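Xylose isomerase-like TIM barrel domain-containing protein (Parabacteroides distasonis, PDB 4KW2) is of unknown function but is probably related to sugar isomerases and AP endonucleases through its xylose isomerase-like TIM barrel. Local coordinates at residues Leu207-Glu212 / Ile253-Glu258; His203-Thr208 / Ser240-Asp245; His119-Glu124 / Tyr140-Ala145; Gln129-Glu134 / Lys166-Leu171. All blocks are in the same frame, centred on the assembly; numbering follows the deposited sequence.

Contact 1: Leu207-Glu212 / Ile253-Glu258; sequences LTDKME and IRNSLE. With SO4 (sulfate ion), chain B.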
# COMPACT_ATOMS: atom_id res chain seq x y z
N LEU A 207 3.14 -4.28 -11.46
CA LEU A 207 4.17 -4.81 -12.33
C LEU A 207 5.27 -3.78 -12.46
O LEU A 207 4.99 -2.60 -12.65
CB LEU A 207 3.60 -5.13 -13.72
CG LEU A 207 4.60 -5.72 -14.72
CD1 LEU A 207 5.22 -6.98 -14.16
CD2 LEU A 207 3.93 -5.98 -16.05
N THR A 208 6.51 -4.23 -12.33
CA THR A 208 7.68 -3.38 -12.49
C THR A 208 8.50 -3.81 -13.70
O THR A 208 8.26 -4.85 -14.30
CB THR A 208 8.59 -3.41 -11.24
OG1 THR A 208 9.07 -4.75 -11.03
CG2 THR A 208 7.82 -2.96 -10.01
N ASP A 209 9.46 -2.96 -14.05
CA ASP A 209 10.40 -3.22 -15.13
C ASP A 209 11.15 -4.52 -14.84
O ASP A 209 11.85 -4.63 -13.83
CB ASP A 209 11.38 -2.04 -15.23
CG ASP A 209 12.15 -2.02 -16.54
OD1 ASP A 209 12.12 -2.99 -17.31
OD2 ASP A 209 12.80 -0.98 -16.79
N LYS A 210 11.00 -5.51 -15.72
CA LYS A 210 11.63 -6.83 -15.58
C LYS A 210 11.29 -7.56 -14.27
O LYS A 210 12.03 -8.42 -13.81
CB LYS A 210 13.14 -6.70 -15.79
CG LYS A 210 13.48 -6.44 -17.26
CD LYS A 210 14.57 -5.40 -17.44
CE LYS A 210 14.71 -5.04 -18.92
NZ LYS A 210 15.09 -3.61 -19.11
N MSE A 211 10.12 -7.23 -13.71
CA MSE A 211 9.66 -7.71 -12.39
C MSE A 211 10.70 -7.55 -11.31
O MSE A 211 10.78 -8.35 -10.38
CB MSE A 211 9.12 -9.14 -12.50
CG MSE A 211 7.81 -9.10 -13.27
SE MSE A 211 7.13 -10.91 -13.61
CE MSE A 211 6.66 -11.29 -11.74
N GLU A 212 11.49 -6.49 -11.40
CA GLU A 212 12.43 -6.17 -10.34
C GLU A 212 11.66 -5.84 -9.06
O GLU A 212 10.54 -5.34 -9.11
CB GLU A 212 13.32 -4.99 -10.74
CG GLU A 212 12.58 -3.66 -10.88
CD GLU A 212 13.46 -2.53 -11.39
OE1 GLU A 212 14.61 -2.80 -11.82
OE2 GLU A 212 13.00 -1.37 -11.36
N ILE A 253 7.03 -0.73 -18.95
CA ILE A 253 6.19 -1.91 -18.87
C ILE A 253 6.40 -2.80 -20.11
O ILE A 253 6.42 -4.02 -20.01
CB ILE A 253 4.70 -1.55 -18.68
CG1 ILE A 253 4.51 -0.73 -17.40
CG2 ILE A 253 3.83 -2.80 -18.62
CD1 ILE A 253 4.92 -1.44 -16.12
N ARG A 254 6.61 -2.18 -21.27
CA ARG A 254 6.89 -2.95 -22.49
C ARG A 254 8.12 -3.83 -22.37
O ARG A 254 8.18 -4.89 -22.99
CB ARG A 254 6.97 -2.04 -23.72
CG ARG A 254 5.60 -1.78 -24.32
CD ARG A 254 5.64 -0.78 -25.46
NE ARG A 254 6.38 -1.26 -26.63
CZ ARG A 254 5.95 -2.16 -27.51
NH1 ARG A 254 4.77 -2.75 -27.37
NH2 ARG A 254 6.71 -2.49 -28.55
N ASN A 255 9.09 -3.43 -21.55
CA ASN A 255 10.23 -4.31 -21.22
C ASN A 255 9.83 -5.62 -20.57
O ASN A 255 10.41 -6.67 -20.88
CB ASN A 255 11.21 -3.61 -20.29
CG ASN A 255 11.94 -2.47 -20.95
OD1 ASN A 255 12.22 -2.52 -22.14
ND2 ASN A 255 12.24 -1.43 -20.19
N SER A 256 8.88 -5.58 -19.64
CA SER A 256 8.38 -6.79 -19.01
C SER A 256 7.44 -7.56 -19.93
O SER A 256 7.53 -8.78 -20.03
CB SER A 256 7.67 -6.47 -17.69
OG SER A 256 8.62 -6.09 -16.71
N LEU A 257 6.55 -6.85 -20.61
CA LEU A 257 5.61 -7.49 -21.54
C LEU A 257 6.33 -8.29 -22.61
O LEU A 257 5.84 -9.32 -23.07
CB LEU A 257 4.68 -6.45 -22.18
CG LEU A 257 3.70 -5.79 -21.20
CD1 LEU A 257 2.86 -4.74 -21.92
CD2 LEU A 257 2.81 -6.83 -20.54
N GLU A 258 7.52 -7.82 -23.00
CA GLU A 258 8.38 -8.51 -23.96
C GLU A 258 8.57 -9.99 -23.61
O GLU A 258 8.36 -10.86 -24.45
CB GLU A 258 9.74 -7.79 -24.02
CG GLU A 258 10.73 -8.36 -25.02
CD GLU A 258 12.06 -7.63 -25.00
OE1 GLU A 258 12.12 -6.50 -24.46
OE2 GLU A 258 13.05 -8.18 -25.54
S SO4 B . 9.09 0.41 -28.72
O1 SO4 B . 8.73 -0.82 -29.45
O2 SO4 B . 8.42 1.56 -29.36
O3 SO4 B . 8.69 0.31 -27.30
O4 SO4 B . 10.56 0.61 -28.81
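Ser256, on helix 250-262, and the turn at Thr208-Lys210 meet outside the strands of a TIM barrel, where the loop after strand 199-204 comes back against the last helix. The serine hydroxyl is gripped twice: OG donates to Thr208 O at 2.7 Å, in the carbonyl plane and on a lone pair, and takes a weak bond from Lys210 N. A short polar side chain suits the place, since the backbones come close here and the same Thr208 O also accepts from Met211 N, which closes the turn.

Asn255, one residue earlier on the helix, can be followed outward. Its CB rests 3.2 Å from Asp209 OD1 and 4.0 Å from Lys210 CE. With chi1 at -69°, CG lies beside the backbone N and next to Lys210 NZ, 3.8 Å away. At the tip, ND2 donates to Asp209 OD1 at 3.3 Å and, weakly, to OD2. Amide and carboxylate planes lie nearly parallel (14°) but offset: ND2 meets OD1 34° out of the carboxylate plane, on its syn side. Lys210 NZ forms a salt bridge with Asp209 OD1, so amide and ammonium share one carboxylate.

On the buried side Leu207 CD2 packs 4.1 Å from Ile253 CG2, as suits apolar branches. Arg254, turned away from the loop, binds a sulfate also held by Gln251: its NE reaches O3 of the ion at 2.9 Å, and its NH2 bonds to O1.

Contact 2: His203-Thr208 / Ser240-Asp245; sequences HLKDLT and SIEYDD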
# COMPACT_ATOMS: atom_id res chain seq x y z
N HIS A 203 -3.27 -12.72 -11.49
CA HIS A 203 -3.18 -11.28 -11.30
C HIS A 203 -1.77 -10.86 -10.93
O HIS A 203 -1.27 -11.23 -9.88
CB HIS A 203 -4.13 -10.82 -10.19
CG HIS A 203 -5.54 -10.62 -10.64
ND1 HIS A 203 -6.49 -10.05 -9.83
CD2 HIS A 203 -6.15 -10.89 -11.82
CE1 HIS A 203 -7.64 -9.99 -10.49
NE2 HIS A 203 -7.46 -10.49 -11.69
N LEU A 204 -1.14 -10.09 -11.81
CA LEU A 204 0.11 -9.40 -11.49
C LEU A 204 -0.23 -7.98 -11.09
O LEU A 204 -0.69 -7.20 -11.91
CB LEU A 204 1.04 -9.35 -12.70
CG LEU A 204 2.10 -10.43 -12.80
CD1 LEU A 204 1.47 -11.81 -12.69
CD2 LEU A 204 2.84 -10.26 -14.12
N LYS A 205 -0.01 -7.67 -9.81
CA LYS A 205 -0.23 -6.33 -9.29
C LYS A 205 1.09 -5.58 -9.25
O LYS A 205 2.14 -6.18 -9.02
CB LYS A 205 -0.82 -6.43 -7.88
CG LYS A 205 -1.31 -5.12 -7.30
CD LYS A 205 -2.07 -5.35 -6.00
CE LYS A 205 -2.19 -4.08 -5.16
NZ LYS A 205 -2.93 -3.00 -5.88
N ASP A 206 1.04 -4.27 -9.48
CA ASP A 206 2.21 -3.40 -9.42
C ASP A 206 3.39 -3.97 -10.19
O ASP A 206 4.49 -4.12 -9.66
CB ASP A 206 2.59 -3.13 -7.96
CG ASP A 206 1.57 -2.27 -7.25
OD1 ASP A 206 1.15 -1.23 -7.82
OD2 ASP A 206 1.17 -2.62 -6.12
N LEU A 207 3.14 -4.28 -11.46
CA LEU A 207 4.17 -4.81 -12.33
C LEU A 207 5.27 -3.78 -12.46
O LEU A 207 4.99 -2.60 -12.65
CB LEU A 207 3.60 -5.13 -13.72
CG LEU A 207 4.60 -5.72 -14.72
CD1 LEU A 207 5.22 -6.98 -14.16
CD2 LEU A 207 3.93 -5.98 -16.05
N THR A 208 6.51 -4.23 -12.33
CA THR A 208 7.68 -3.38 -12.49
C THR A 208 8.50 -3.81 -13.70
O THR A 208 8.26 -4.85 -14.30
CB THR A 208 8.59 -3.41 -11.24
OG1 THR A 208 9.07 -4.75 -11.03
CG2 THR A 208 7.82 -2.96 -10.01
N SER A 240 -3.13 -11.44 -16.15
CA SER A 240 -3.80 -10.16 -16.15
C SER A 240 -2.97 -9.17 -15.33
O SER A 240 -2.89 -9.28 -14.10
CB SER A 240 -5.20 -10.32 -15.57
OG SER A 240 -6.00 -9.22 -15.91
N ILE A 241 -2.35 -8.21 -16.01
CA ILE A 241 -1.40 -7.33 -15.37
C ILE A 241 -2.00 -5.98 -14.95
O ILE A 241 -2.86 -5.42 -15.63
CB ILE A 241 -0.13 -7.10 -16.23
CG1 ILE A 241 -0.41 -6.18 -17.42
CG2 ILE A 241 0.43 -8.43 -16.73
CD1 ILE A 241 0.61 -5.07 -17.55
N GLU A 242 -1.53 -5.49 -13.82
CA GLU A 242 -1.86 -4.16 -13.34
C GLU A 242 -0.53 -3.50 -13.02
O GLU A 242 0.42 -4.17 -12.61
CB GLU A 242 -2.74 -4.27 -12.09
CG GLU A 242 -3.36 -2.96 -11.59
CD GLU A 242 -2.45 -2.15 -10.67
OE1 GLU A 242 -1.45 -2.68 -10.14
OE2 GLU A 242 -2.76 -0.96 -10.48
N TYR A 243 -0.46 -2.19 -13.23
CA TYR A 243 0.68 -1.42 -12.74
C TYR A 243 0.27 -0.02 -12.33
O TYR A 243 -0.83 0.43 -12.66
CB TYR A 243 1.82 -1.40 -13.77
CG TYR A 243 1.58 -0.61 -15.05
CD1 TYR A 243 1.01 -1.21 -16.16
CD2 TYR A 243 1.97 0.72 -15.16
CE1 TYR A 243 0.82 -0.51 -17.34
CE2 TYR A 243 1.78 1.43 -16.33
CZ TYR A 243 1.21 0.81 -17.42
OH TYR A 243 1.03 1.50 -18.60
N ASP A 244 1.14 0.64 -11.58
CA ASP A 244 0.91 2.01 -11.17
C ASP A 244 1.29 2.93 -12.33
O ASP A 244 2.48 3.14 -12.58
CB ASP A 244 1.75 2.33 -9.93
CG ASP A 244 1.35 3.64 -9.27
OD1 ASP A 244 0.82 4.53 -9.97
OD2 ASP A 244 1.56 3.76 -8.05
N ASP A 245 0.29 3.48 -13.01
CA ASP A 245 0.55 4.27 -14.22
C ASP A 245 1.06 5.67 -13.92
O ASP A 245 1.40 6.40 -14.83
CB ASP A 245 -0.69 4.34 -15.13
CG ASP A 245 -1.81 5.20 -14.56
OD1 ASP A 245 -2.02 5.17 -13.33
OD2 ASP A 245 -2.49 5.89 -15.35
O HOH W 1 -0.93 0.30 -8.80
O HOH W 2 3.57 -0.69 -11.04
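Leu204 and Ile241 meet at a slant on the outer surface of two parallel strands, with Leu204 CD2 4.0 Å from Ile241 CG2. Farther along, Ile241 CD1 meets Leu207 CD2 at 3.8 Å, so one isoleucine serves both leucines, its two branches reaching one each. Branched apolar residues fit here because helix 250-262 covers this layer, with Ile253 touching Ile241 and Tyr243. The backbone ladder beside it is regular: Leu204 N donates to Ser240 O at 3.0 Å, and Leu204 O takes Glu242 N at 2.7 Å, nearly head-on to the carbonyl.

These are neighbouring strands of a beta-alpha-beta unit, 199-204 and 238-241 joined through helix 222-232, the last such unit of the TIM barrel. His203 and Ser240 point to the other surface, into the barrel, where each is hydrogen-bonded to the carboxylate of Glu52, His203 through NE2 and Ser240 through OG.

Past the strands the ladder loosens: one more backbone bond, Leu207 N to Glu242 O, remains, and on the side of the exposed Lys205 and Asp206, side chains and water take over. Glu242 bends at chi2 (-85°), bringing OE1 to Asp206 N at 3.0 Å in a straight bond (169° at the hydrogen). The Asp206 carboxylate stands alongside that of Glu242, the planes 77° apart, and one water bridges them, donating to Asp206 OD1 and to Glu242 OE2. A second water gives a hydrogen to Leu207 O at 2.9 Å and accepts one from Asp244 N; OD2 of the same aspartate forms a salt bridge with Lys247 of the third subunit.

Contact 3: His119-Glu124 / Tyr140-Ala145; sequences HIVTVE and YDMEVA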
# COMPACT_ATOMS: atom_id res chain seq x y z
N HIS A 119 -15.01 -14.46 -22.04
CA HIS A 119 -14.87 -15.90 -21.81
C HIS A 119 -14.61 -16.21 -20.34
O HIS A 119 -14.76 -17.35 -19.92
CB HIS A 119 -13.75 -16.48 -22.68
CG HIS A 119 -14.07 -16.51 -24.14
ND1 HIS A 119 -15.18 -17.15 -24.64
CD2 HIS A 119 -13.43 -15.98 -25.21
CE1 HIS A 119 -15.21 -17.01 -25.96
NE2 HIS A 119 -14.16 -16.31 -26.32
N ILE A 120 -14.24 -15.20 -19.55
CA ILE A 120 -13.92 -15.40 -18.14
C ILE A 120 -14.52 -14.26 -17.32
O ILE A 120 -14.61 -13.14 -17.78
CB ILE A 120 -12.40 -15.40 -17.89
CG1 ILE A 120 -11.67 -16.30 -18.89
CG2 ILE A 120 -12.10 -15.86 -16.46
CD1 ILE A 120 -10.16 -16.28 -18.77
N VAL A 121 -14.90 -14.57 -16.09
CA VAL A 121 -15.18 -13.53 -15.11
C VAL A 121 -14.40 -13.85 -13.85
O VAL A 121 -14.29 -15.02 -13.46
CB VAL A 121 -16.69 -13.40 -14.81
CG1 VAL A 121 -17.45 -12.96 -16.05
CG2 VAL A 121 -17.28 -14.69 -14.26
N THR A 122 -13.81 -12.82 -13.24
CA THR A 122 -13.14 -12.96 -11.96
C THR A 122 -14.09 -12.49 -10.88
O THR A 122 -14.75 -11.45 -11.03
CB THR A 122 -11.82 -12.18 -11.91
OG1 THR A 122 -12.04 -10.84 -12.33
CG2 THR A 122 -10.80 -12.82 -12.82
N VAL A 123 -14.17 -13.26 -9.79
CA VAL A 123 -15.20 -13.10 -8.78
C VAL A 123 -14.68 -13.38 -7.38
O VAL A 123 -13.76 -14.17 -7.19
CB VAL A 123 -16.41 -14.02 -9.06
CG1 VAL A 123 -16.95 -13.80 -10.46
CG2 VAL A 123 -16.04 -15.49 -8.88
N GLU A 124 -15.29 -12.73 -6.39
CA GLU A 124 -14.95 -12.90 -4.99
C GLU A 124 -16.25 -13.12 -4.22
O GLU A 124 -16.79 -12.18 -3.64
CB GLU A 124 -14.20 -11.66 -4.47
CG GLU A 124 -13.73 -11.76 -3.02
CD GLU A 124 -12.74 -10.67 -2.63
OE1 GLU A 124 -11.93 -10.25 -3.49
OE2 GLU A 124 -12.76 -10.25 -1.46
N TYR A 140 -24.27 -20.01 -19.17
CA TYR A 140 -23.67 -19.08 -20.13
C TYR A 140 -22.32 -19.56 -20.69
O TYR A 140 -21.65 -18.82 -21.40
CB TYR A 140 -23.48 -17.70 -19.49
CG TYR A 140 -24.78 -17.02 -19.11
CD1 TYR A 140 -25.61 -16.45 -20.08
CD2 TYR A 140 -25.18 -16.92 -17.78
CE1 TYR A 140 -26.79 -15.82 -19.74
CE2 TYR A 140 -26.35 -16.29 -17.43
CZ TYR A 140 -27.16 -15.74 -18.40
OH TYR A 140 -28.32 -15.11 -18.03
N ASP A 141 -21.94 -20.80 -20.38
CA ASP A 141 -20.63 -21.33 -20.78
C ASP A 141 -19.48 -20.37 -20.42
O ASP A 141 -18.51 -20.24 -21.16
CB ASP A 141 -20.62 -21.64 -22.28
CG ASP A 141 -19.38 -22.39 -22.73
OD1 ASP A 141 -18.78 -23.12 -21.91
OD2 ASP A 141 -18.99 -22.24 -23.91
N MSE A 142 -19.61 -19.73 -19.26
CA MSE A 142 -18.65 -18.74 -18.79
C MSE A 142 -17.70 -19.39 -17.82
O MSE A 142 -18.12 -20.10 -16.92
CB MSE A 142 -19.44 -17.64 -18.07
CG MSE A 142 -18.60 -16.43 -17.70
SE MSE A 142 -17.87 -15.56 -19.30
CE MSE A 142 -19.58 -15.14 -20.17
N GLU A 143 -16.41 -19.16 -18.00
CA GLU A 143 -15.43 -19.61 -17.03
C GLU A 143 -15.39 -18.64 -15.85
O GLU A 143 -15.63 -17.44 -16.01
CB GLU A 143 -14.05 -19.76 -17.67
CG GLU A 143 -14.01 -20.88 -18.68
CD GLU A 143 -12.60 -21.18 -19.15
OE1 GLU A 143 -11.90 -20.25 -19.60
OE2 GLU A 143 -12.20 -22.36 -19.07
N VAL A 144 -15.10 -19.17 -14.68
CA VAL A 144 -15.13 -18.41 -13.44
C VAL A 144 -13.80 -18.58 -12.71
O VAL A 144 -13.38 -19.71 -12.43
CB VAL A 144 -16.29 -18.88 -12.53
CG1 VAL A 144 -16.36 -18.03 -11.27
CG2 VAL A 144 -17.61 -18.82 -13.29
N ALA A 145 -13.13 -17.47 -12.44
CA ALA A 145 -11.89 -17.48 -11.67
C ALA A 145 -12.16 -16.86 -10.31
O ALA A 145 -12.37 -15.65 -10.19
CB ALA A 145 -10.80 -16.72 -12.41
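Val123 CG2 and Val144 CG1 press together at 3.5 Å, their side chains crossing at about a right angle. Next to them Val121 CG1 lies 4.0 Å from Met142 CG, and helix 103-116 packs over Val121 through Phe109 and Ala113. Beta-branched valines suit a strand that must be both extended and apolar. The selenomethionine at Met142, bent at chi2 (62°) and chi3, curls back so that its SE sits 3.5 Å from His119 C.

Between the strands runs a parallel ladder: Val121 N donates to Glu143 O at 3.0 Å, Ala145 N to Val121 O at 2.9 Å, and Val123 N to Ala145 O. Toward the barrel interior the small Ala145 meets Thr122, CB to CG2 3.9 Å, while the threonine OG1 is hydrogen-bonded to Glu52.

At the N-terminal end of the pairing Glu143 N bonds to His119 O at 3.1 Å. Its carboxylate forms a salt bridge with Lys200, and His119 NE2 binds a sulfate. This is strand-to-strand pairing in the beta-alpha-beta unit around helix 130-140 of the TIM barrel. Its chemistry implies that backbone bonds fix the register, while Val121 faces helix 103-116 and the other valine branches pack on one another.

Contact 4: Gln129-Glu134 / Lys166-Leu171; sequences QLDYIE and KGRSPL. With SO4 (sulfate ion), chain E.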
# COMPACT_ATOMS: atom_id res chain seq x y z
N GLN A 129 -22.61 -18.91 -2.14
CA GLN A 129 -22.97 -18.43 -3.48
C GLN A 129 -22.42 -19.30 -4.61
O GLN A 129 -22.84 -19.15 -5.76
CB GLN A 129 -22.47 -16.98 -3.67
CG GLN A 129 -23.25 -15.95 -2.87
CD GLN A 129 -22.62 -14.56 -2.92
OE1 GLN A 129 -21.40 -14.42 -2.93
NE2 GLN A 129 -23.46 -13.53 -2.94
N LEU A 130 -21.48 -20.19 -4.30
CA LEU A 130 -20.80 -20.98 -5.34
C LEU A 130 -21.74 -21.85 -6.17
O LEU A 130 -21.60 -21.92 -7.40
CB LEU A 130 -19.69 -21.84 -4.72
CG LEU A 130 -18.51 -21.06 -4.12
CD1 LEU A 130 -17.47 -22.03 -3.56
CD2 LEU A 130 -17.88 -20.14 -5.15
N ASP A 131 -22.68 -22.52 -5.51
CA ASP A 131 -23.68 -23.33 -6.20
C ASP A 131 -24.42 -22.52 -7.26
O ASP A 131 -24.49 -22.94 -8.42
CB ASP A 131 -24.68 -23.94 -5.21
CG ASP A 131 -24.18 -25.22 -4.57
OD1 ASP A 131 -22.95 -25.45 -4.53
OD2 ASP A 131 -25.02 -26.02 -4.11
N TYR A 132 -24.95 -21.37 -6.86
CA TYR A 132 -25.69 -20.51 -7.78
C TYR A 132 -24.79 -20.00 -8.91
O TYR A 132 -25.19 -19.97 -10.08
CB TYR A 132 -26.32 -19.33 -7.04
CG TYR A 132 -27.26 -18.53 -7.91
CD1 TYR A 132 -28.48 -19.06 -8.32
CD2 TYR A 132 -26.92 -17.25 -8.33
CE1 TYR A 132 -29.34 -18.33 -9.12
CE2 TYR A 132 -27.78 -16.51 -9.12
CZ TYR A 132 -28.99 -17.05 -9.52
OH TYR A 132 -29.84 -16.32 -10.31
N ILE A 133 -23.58 -19.58 -8.55
CA ILE A 133 -22.61 -19.09 -9.52
C ILE A 133 -22.23 -20.17 -10.52
O ILE A 133 -22.07 -19.89 -11.71
CB ILE A 133 -21.36 -18.52 -8.80
CG1 ILE A 133 -21.71 -17.19 -8.13
CG2 ILE A 133 -20.20 -18.32 -9.78
CD1 ILE A 133 -20.69 -16.71 -7.13
N GLU A 134 -22.08 -21.41 -10.06
CA GLU A 134 -21.76 -22.52 -10.96
C GLU A 134 -22.88 -22.75 -11.98
O GLU A 134 -22.60 -23.02 -13.15
CB GLU A 134 -21.49 -23.81 -10.18
CG GLU A 134 -20.95 -24.95 -11.04
CD GLU A 134 -20.59 -26.20 -10.24
OE1 GLU A 134 -20.94 -26.28 -9.05
OE2 GLU A 134 -19.95 -27.10 -10.81
N LYS A 166 -13.50 -28.86 -5.44
CA LYS A 166 -13.50 -30.31 -5.68
C LYS A 166 -14.86 -30.78 -6.16
O LYS A 166 -15.88 -30.47 -5.54
CB LYS A 166 -13.11 -31.09 -4.42
N GLY A 167 -14.89 -31.47 -7.30
CA GLY A 167 -16.13 -32.02 -7.84
C GLY A 167 -17.00 -31.05 -8.63
O GLY A 167 -18.00 -31.46 -9.22
N ARG A 168 -16.63 -29.77 -8.65
CA ARG A 168 -17.37 -28.78 -9.44
C ARG A 168 -16.91 -28.78 -10.89
O ARG A 168 -15.80 -29.20 -11.19
CB ARG A 168 -17.21 -27.37 -8.85
CG ARG A 168 -17.88 -27.20 -7.51
CD ARG A 168 -17.75 -25.78 -7.00
NE ARG A 168 -18.35 -25.64 -5.67
CZ ARG A 168 -19.66 -25.50 -5.44
NH1 ARG A 168 -20.53 -25.47 -6.44
NH2 ARG A 168 -20.09 -25.39 -4.19
N SER A 169 -17.79 -28.30 -11.77
CA SER A 169 -17.51 -28.16 -13.20
C SER A 169 -16.11 -27.59 -13.48
O SER A 169 -15.59 -26.80 -12.69
CB SER A 169 -18.57 -27.27 -13.86
OG SER A 169 -18.14 -26.72 -15.09
N PRO A 170 -15.50 -27.97 -14.62
CA PRO A 170 -14.18 -27.41 -14.96
C PRO A 170 -14.20 -25.90 -15.23
O PRO A 170 -13.15 -25.26 -15.24
CB PRO A 170 -13.79 -28.17 -16.24
CG PRO A 170 -14.72 -29.33 -16.33
CD PRO A 170 -15.98 -28.91 -15.65
N LEU A 171 -15.39 -25.33 -15.45
CA LEU A 171 -15.56 -23.89 -15.58
C LEU A 171 -15.22 -23.13 -14.29
O LEU A 171 -14.81 -21.97 -14.34
CB LEU A 171 -16.99 -23.56 -16.00
CG LEU A 171 -17.49 -24.13 -17.33
CD1 LEU A 171 -19.00 -24.03 -17.41
CD2 LEU A 171 -16.83 -23.42 -18.50
S SO4 E . -11.83 -32.42 -8.86
O1 SO4 E . -10.93 -33.47 -9.39
O2 SO4 E . -13.02 -32.33 -9.73
O3 SO4 E . -12.24 -32.77 -7.49
O4 SO4 E . -11.12 -31.12 -8.84
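The guanidinium of Arg168 has Leu130 CB over one face, 3.6 Å above its plane and offset toward the rim, and carboxylate oxygens of Asp131 and Glu134 at its edge. NH2 and NH1 both donate to Asp131 OD1, at 2.9 and 3.1 Å, so a single oxygen, in the plane of the guanidinium, takes two hydrogens, NH1 coming 31° out of the plane of the carboxylate. NH1 also gives a hydrogen to Glu134 OE1 at 2.8 Å. The Asp131 carboxylate is turned 66° from the guanidinium.

Arginine suits this place because its long chain, extended from CG to NE, spans from the loop to the helix and still offers several N-H groups; NE is used on Ala164 O. Two carboxylates probably balance its positive charge. Glu134, with CG anti to the backbone N (chi1 -171°) and an extended chain, reaches past the arginine. Its OE2 accepts Ser169 N at 2.7 Å, nearly along the C-O axis. Ser169 OG in turn accepts Leu171 N at 3.1 Å, forming an ST turn.

One residue before Arg168, Gly167 N donates to a sulfate that Arg198 also binds, and its positive phi is one that glycine adopts readily. Asp131, Glu134 and Arg168 form a surface salt-bridge network tying helix 130-140 to the loop between helix 157-165 and strand 172-178, on the outer wall of the TIM barrel.

The four contacts fall into two groups on opposite sides of the chain's centre. Contacts 1 and 2, with centres about 9 Å apart, share Leu207 and Thr208 and touch where Ile253 CD1 packs 3.6 Å from Tyr243 CG. Contacts 3 and 4 lie about 11 Å apart, centre to centre, and alternate along the chain; a probable hydrogen bond, Val144 N to Leu171 O at 2.8 Å, joins them. Across the barrel interior, contacts 2 and 3 meet at His203 NE2 and Thr122 CG2, 4.2 Å apart, and polar side chains of both bind Glu52. Contacts 1 and 4 stand farthest apart, about 35 Å between centres, and each carries a sulfate, probably from the crystallisation liquor.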